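PDB 3JX8: putative lipoprotein from Parabacteroides distasonis ATCC 8503, which is of unproven function but, as a predicted lipoprotein with a head domain related to auto-transporter adhesins, may take part in cell adhesion or lipid binding. Local coordinates for residues L57-E62 against L66-K71; A180-A185 against I190-C195. All coordinates share one frame; numbering follows the deposited sequence.

Interaction 1: L57-E62 against L66-K71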
loop_
_atom_site.group_PDB
_atom_site.type_symbol
_atom_site.label_atom_id
_atom_site.label_comp_id
_atom_site.label_asym_id
_atom_site.label_seq_id
_atom_site.Cartn_x
_atom_site.Cartn_y
_atom_site.Cartn_z
ATOM N N LEU A 57 -3.810 30.735 -1.207
ATOM C CA LEU A 57 -4.321 29.649 -2.025
ATOM C C LEU A 57 -3.871 29.843 -3.476
ATOM O O LEU A 57 -3.855 30.957 -3.969
ATOM C CB LEU A 57 -5.855 29.689 -1.932
ATOM C CG LEU A 57 -6.733 28.510 -2.282
ATOM C CD1 LEU A 57 -6.411 27.338 -1.340
ATOM C CD2 LEU A 57 -8.240 28.914 -2.224
ATOM N N VAL A 58 -3.465 28.780 -4.147
ATOM C CA VAL A 58 -3.244 28.802 -5.597
ATOM C C VAL A 58 -4.519 28.293 -6.222
ATOM O O VAL A 58 -5.065 27.293 -5.751
ATOM C CB VAL A 58 -2.073 27.877 -6.008
ATOM C CG1 VAL A 58 -1.989 27.751 -7.538
ATOM C CG2 VAL A 58 -0.759 28.377 -5.364
ATOM N N THR A 59 -5.030 29.010 -7.227
ATOM C CA THR A 59 -6.241 28.617 -7.956
ATOM C C THR A 59 -6.076 29.019 -9.411
ATOM O O THR A 59 -6.320 30.165 -9.764
ATOM C CB THR A 59 -7.491 29.325 -7.429
ATOM O OG1 THR A 59 -7.304 30.740 -7.547
ATOM C CG2 THR A 59 -7.786 28.988 -5.986
ATOM N N GLU A 60 -5.636 28.102 -10.265
ATOM C CA GLU A 60 -5.366 28.432 -11.645
ATOM C C GLU A 60 -5.309 27.197 -12.518
ATOM O O GLU A 60 -5.137 26.073 -12.020
ATOM C CB GLU A 60 -4.017 29.145 -11.753
ATOM C CG GLU A 60 -2.825 28.242 -11.463
ATOM C CD GLU A 60 -1.512 28.984 -11.273
ATOM O OE1 GLU A 60 -1.504 30.181 -10.926
ATOM O OE2 GLU A 60 -0.462 28.348 -11.444
ATOM N N VAL A 61 -5.410 27.430 -13.819
ATOM C CA VAL A 61 -5.230 26.389 -14.795
ATOM C C VAL A 61 -3.922 26.658 -15.487
ATOM O O VAL A 61 -3.625 27.769 -15.871
ATOM C CB VAL A 61 -6.385 26.305 -15.818
ATOM C CG1 VAL A 61 -6.009 25.355 -17.002
ATOM C CG2 VAL A 61 -7.664 25.854 -15.111
ATOM N N GLU A 62 -3.140 25.614 -15.657
ATOM C CA GLU A 62 -1.843 25.747 -16.274
ATOM C C GLU A 62 -1.459 24.403 -16.875
ATOM O O GLU A 62 -1.522 23.358 -16.214
ATOM C CB GLU A 62 -0.857 26.194 -15.203
ATOM C CG GLU A 62 0.604 26.074 -15.545
ATOM C CD GLU A 62 1.320 25.275 -14.460
ATOM O OE1 GLU A 62 1.398 25.763 -13.285
ATOM O OE2 GLU A 62 1.751 24.126 -14.772
ATOM N N LEU A 66 -6.084 22.083 -13.802
ATOM C CA LEU A 66 -6.629 22.914 -12.757
ATOM C C LEU A 66 -5.893 22.569 -11.470
ATOM O O LEU A 66 -5.868 21.413 -11.032
ATOM C CB LEU A 66 -8.144 22.693 -12.597
ATOM C CG LEU A 66 -8.797 23.397 -11.401
ATOM C CD1 LEU A 66 -8.716 24.913 -11.531
ATOM C CD2 LEU A 66 -10.247 22.915 -11.200
ATOM N N LYS A 67 -5.306 23.584 -10.871
ATOM C CA LYS A 67 -4.540 23.447 -9.667
ATOM C C LYS A 67 -5.135 24.327 -8.584
ATOM O O LYS A 67 -5.205 25.565 -8.757
ATOM C CB LYS A 67 -3.114 23.877 -9.950
ATOM C CG LYS A 67 -2.413 23.011 -10.970
ATOM C CD LYS A 67 -1.073 23.627 -11.349
ATOM C CE LYS A 67 -0.346 22.789 -12.392
ATOM N NZ LYS A 67 1.143 23.098 -12.463
ATOM N N ILE A 68 -5.567 23.694 -7.485
ATOM C CA ILE A 68 -6.115 24.375 -6.304
ATOM C C ILE A 68 -5.428 23.781 -5.075
ATOM O O ILE A 68 -5.626 22.610 -4.744
ATOM C CB ILE A 68 -7.659 24.237 -6.205
ATOM C CG1 ILE A 68 -8.308 24.953 -7.393
ATOM C CG2 ILE A 68 -8.209 24.813 -4.865
ATOM C CD1 ILE A 68 -9.829 24.788 -7.506
ATOM N N TYR A 69 -4.602 24.567 -4.409
ATOM C CA TYR A 69 -3.931 24.082 -3.211
ATOM C C TYR A 69 -3.350 25.234 -2.420
ATOM O O TYR A 69 -3.121 26.310 -2.985
ATOM C CB TYR A 69 -2.824 23.093 -3.602
ATOM C CG TYR A 69 -1.874 23.622 -4.634
ATOM C CD1 TYR A 69 -0.829 24.429 -4.262
ATOM C CD2 TYR A 69 -1.992 23.286 -5.965
ATOM C CE1 TYR A 69 0.052 24.930 -5.178
ATOM C CE2 TYR A 69 -1.089 23.801 -6.911
ATOM C CZ TYR A 69 -0.090 24.622 -6.496
ATOM O OH TYR A 69 0.826 25.152 -7.376
ATOM N N PRO A 70 -3.112 25.021 -1.110
ATOM C CA PRO A 70 -2.458 26.050 -0.311
ATOM C C PRO A 70 -1.062 26.336 -0.805
ATOM O O PRO A 70 -0.354 25.418 -1.214
ATOM C CB PRO A 70 -2.416 25.452 1.092
ATOM C CG PRO A 70 -3.462 24.401 1.091
ATOM C CD PRO A 70 -3.475 23.852 -0.292
ATOM N N LYS A 71 -0.681 27.613 -0.801
ATOM C CA LYS A 71 0.670 27.986 -1.155
ATOM C C LYS A 71 1.705 27.381 -0.189
ATOM O O LYS A 71 1.408 27.091 0.981
ATOM C CB LYS A 71 0.836 29.504 -1.119
ATOM C CG LYS A 71 0.068 30.256 -2.181
ATOM C CD LYS A 71 0.313 31.763 -2.049
ATOM C CE LYS A 71 -0.600 32.510 -3.019
ATOM N NZ LYS A 71 -0.500 33.986 -2.924
#
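A beta hairpin joins strand 57-62 to strand 65-70, and its backbone hydrogen bonds are made by two pairs, Val58 with Tyr69 and Glu60 with Lys67. Val58 N reaches Tyr69 O at 2.8 Å with an almost straight N-H...O angle of 171°, while the return bond from Tyr69 N to Val58 O is longer and more bent, its donor tilted from the carbonyl plane. Lys67 N gives the Glu60 carbonyl a tight bond of 2.7 Å to O. Above the first pair the isopropyl group of Val58 lies over one face of the Tyr69 ring: CB sits 3.9 Å from the ring centroid in a CH-pi contact, and CG2 comes to 3.5 Å from CE1. The ring is put there by chi1 of 52°, which places CG between the backbone N and the carbonyl carbon. The hairpin ends one long sheet of the fold, 57-62 being its outermost strand within the chain and 65-70 pairing onward with strand 25-29. On the same face as Tyr69, Lys67 runs extended to a salt bridge with Glu62, its NZ 2.6 Å from Glu62 OE2, on the syn side of that oxygen but 34° out of the carboxylate plane. On the opposite face of the sheet, Val61 CG2 packs on Leu66 CD1 at 3.8 Å, and Leu66 and Ile68 lean on Phe34.

Interaction 2: A180-A185 against I190-C195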
loop_
_atom_site.group_PDB
_atom_site.type_symbol
_atom_site.label_atom_id
_atom_site.label_comp_id
_atom_site.label_asym_id
_atom_site.label_seq_id
_atom_site.Cartn_x
_atom_site.Cartn_y
_atom_site.Cartn_z
ATOM N N ALA A 180 -13.041 -6.342 -14.089
ATOM C CA ALA A 180 -12.729 -5.627 -12.872
ATOM C C ALA A 180 -11.443 -6.165 -12.252
ATOM O O ALA A 180 -11.162 -7.389 -12.252
ATOM C CB ALA A 180 -13.873 -5.749 -11.851
ATOM N N SER A 181 -10.682 -5.239 -11.686
ATOM C CA SER A 181 -9.518 -5.568 -10.912
ATOM C C SER A 181 -9.603 -4.829 -9.547
ATOM O O SER A 181 -9.725 -3.603 -9.510
ATOM C CB SER A 181 -8.305 -5.190 -11.719
ATOM O OG SER A 181 -7.200 -5.177 -10.860
ATOM N N PHE A 182 -9.611 -5.583 -8.446
ATOM C CA PHE A 182 -9.712 -5.054 -7.087
ATOM C C PHE A 182 -8.503 -5.416 -6.238
ATOM O O PHE A 182 -8.187 -6.607 -6.050
ATOM C CB PHE A 182 -10.948 -5.611 -6.410
ATOM C CG PHE A 182 -12.223 -5.246 -7.085
ATOM C CD1 PHE A 182 -12.525 -3.929 -7.366
ATOM C CD2 PHE A 182 -13.158 -6.212 -7.404
ATOM C CE1 PHE A 182 -13.727 -3.591 -7.991
ATOM C CE2 PHE A 182 -14.369 -5.868 -8.016
ATOM C CZ PHE A 182 -14.647 -4.546 -8.305
ATOM N N ASN A 183 -7.839 -4.401 -5.698
ATOM C CA ASN A 183 -6.577 -4.583 -4.999
ATOM C C ASN A 183 -6.593 -3.849 -3.675
ATOM O O ASN A 183 -6.923 -2.663 -3.625
ATOM C CB ASN A 183 -5.450 -4.057 -5.842
ATOM C CG ASN A 183 -5.453 -4.641 -7.205
ATOM O OD1 ASN A 183 -4.959 -5.747 -7.417
ATOM N ND2 ASN A 183 -6.075 -3.940 -8.150
ATOM N N VAL A 184 -6.291 -4.569 -2.605
ATOM C CA VAL A 184 -6.117 -3.982 -1.282
ATOM C C VAL A 184 -4.728 -4.315 -0.697
ATOM O O VAL A 184 -4.347 -5.493 -0.621
ATOM C CB VAL A 184 -7.203 -4.480 -0.327
ATOM C CG1 VAL A 184 -6.964 -3.903 1.068
ATOM C CG2 VAL A 184 -8.567 -4.101 -0.875
ATOM N N ALA A 185 -3.979 -3.280 -0.292
ATOM C CA ALA A 185 -2.715 -3.449 0.421
ATOM C C ALA A 185 -2.852 -2.720 1.747
ATOM O O ALA A 185 -2.538 -1.526 1.855
ATOM C CB ALA A 185 -1.547 -2.897 -0.393
ATOM N N ILE A 190 -12.675 -3.115 -0.019
ATOM C CA ILE A 190 -13.390 -2.837 -1.249
ATOM C C ILE A 190 -14.765 -3.504 -1.147
ATOM O O ILE A 190 -14.891 -4.694 -0.809
ATOM C CB ILE A 190 -12.656 -3.288 -2.490
ATOM C CG1 ILE A 190 -11.399 -2.452 -2.691
ATOM C CG2 ILE A 190 -13.575 -3.125 -3.728
ATOM C CD1 ILE A 190 -10.498 -2.917 -3.844
ATOM N N LYS A 191 -15.806 -2.720 -1.399
ATOM C CA LYS A 191 -17.169 -3.218 -1.358
ATOM C C LYS A 191 -17.729 -3.188 -2.769
ATOM O O LYS A 191 -17.992 -2.114 -3.338
ATOM C CB LYS A 191 -18.046 -2.335 -0.481
ATOM C CG LYS A 191 -17.701 -2.279 0.971
ATOM C CD LYS A 191 -18.746 -1.413 1.664
ATOM C CE LYS A 191 -18.561 -1.384 3.157
ATOM N NZ LYS A 191 -19.345 -0.237 3.731
ATOM N N ALA A 192 -17.910 -4.361 -3.339
ATOM C CA ALA A 192 -18.317 -4.445 -4.730
ATOM C C ALA A 192 -19.329 -5.535 -4.983
ATOM O O ALA A 192 -19.439 -6.004 -6.096
ATOM C CB ALA A 192 -17.081 -4.600 -5.633
ATOM N N PHE A 193 -20.099 -5.904 -3.970
ATOM C CA PHE A 193 -21.147 -6.913 -4.148
ATOM C C PHE A 193 -22.223 -6.475 -5.140
ATOM O O PHE A 193 -22.798 -7.317 -5.792
ATOM C CB PHE A 193 -21.863 -7.254 -2.823
ATOM C CG PHE A 193 -21.225 -8.364 -2.003
ATOM C CD1 PHE A 193 -20.543 -9.426 -2.588
ATOM C CD2 PHE A 193 -21.421 -8.392 -0.626
ATOM C CE1 PHE A 193 -20.001 -10.451 -1.792
ATOM C CE2 PHE A 193 -20.889 -9.423 0.164
ATOM C CZ PHE A 193 -20.188 -10.435 -0.426
ATOM N N ASP A 194 -22.522 -5.170 -5.243
ATOM C CA ASP A 194 -23.505 -4.701 -6.245
ATOM C C ASP A 194 -22.861 -4.103 -7.471
ATOM O O ASP A 194 -23.468 -3.286 -8.176
ATOM C CB ASP A 194 -24.484 -3.710 -5.637
ATOM C CG ASP A 194 -25.282 -4.323 -4.517
ATOM O OD1 ASP A 194 -25.645 -5.541 -4.596
ATOM O OD2 ASP A 194 -25.542 -3.580 -3.537
ATOM N N CYS A 195 -21.627 -4.520 -7.726
ATOM C CA CYS A 195 -20.975 -4.210 -8.963
ATOM C C CYS A 195 -20.805 -5.513 -9.690
ATOM O O CYS A 195 -19.927 -6.282 -9.379
ATOM C CB CYS A 195 -19.651 -3.526 -8.733
ATOM S SG CYS A 195 -18.778 -3.283 -10.277
#
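With CG1 anti to the carbonyl carbon (chi1 -68°) and CD1 extended beyond it, Ile190 sends its longer branch across to strand 180-185, while chi1 of -61° carries the Phe182 ring toward Ala192. CD1 of Ile190 ends over the backbone between Phe182 and Val184, 3.7 Å from Phe182 CB and 3.6 Å from Asn183 N. The side chains of Val184 and Ile190 slide past each other in opposite directions, bringing Val184 CG2 to 3.7 Å from Ile190 CD1. Ile190 CG2, the shorter branch, approaches the ring obliquely, 3.9 Å from Phe182 CD1. At the far end of the ring Phe182 CZ meets Ala192 CB at 3.6 Å, so Ile190 and Ala192 meet different parts of the same phenyl ring. The side-chain contacts are apolar and the site is buried; Leu161, Val173 and Ile210 from adjoining strands add to the packing round Phe182. Asn183 points away from strand 189-192; on that outer side its ND2 bonds to Ser181 OG at 3.2 Å and its OD1 to Asn203. From Ala192 to Cys195 the chain turns a corner through a type I beta turn. Strands of two different sheets facing each other across a hydrophobic interior, with like strands stacked in parallel, are characteristic of the right-handed beta-helix suggested by the pectate-lyase-like clan.

Interactions 1 and 2 lie on opposite sides of the centre of the chain, with their centres 32 Å apart and their nearest atoms about 25 Å apart, so neither touches the other. What they share is one sheet: 57-62 and 65-70 stand at one end of it, and 180-185 lies well along the row of parallel strands that follows. Interaction 1 pairs neighbouring strands within that sheet through backbone bonds, whereas interaction 2 spans the interior from this sheet to the strand 189-192 facing it. Near the hairpin, the Lys71 side chain comes about 4 Å from a bound glycerol, probably from crystallisation. At the other contact, Ala185 packs on Ala166 of the second subunit.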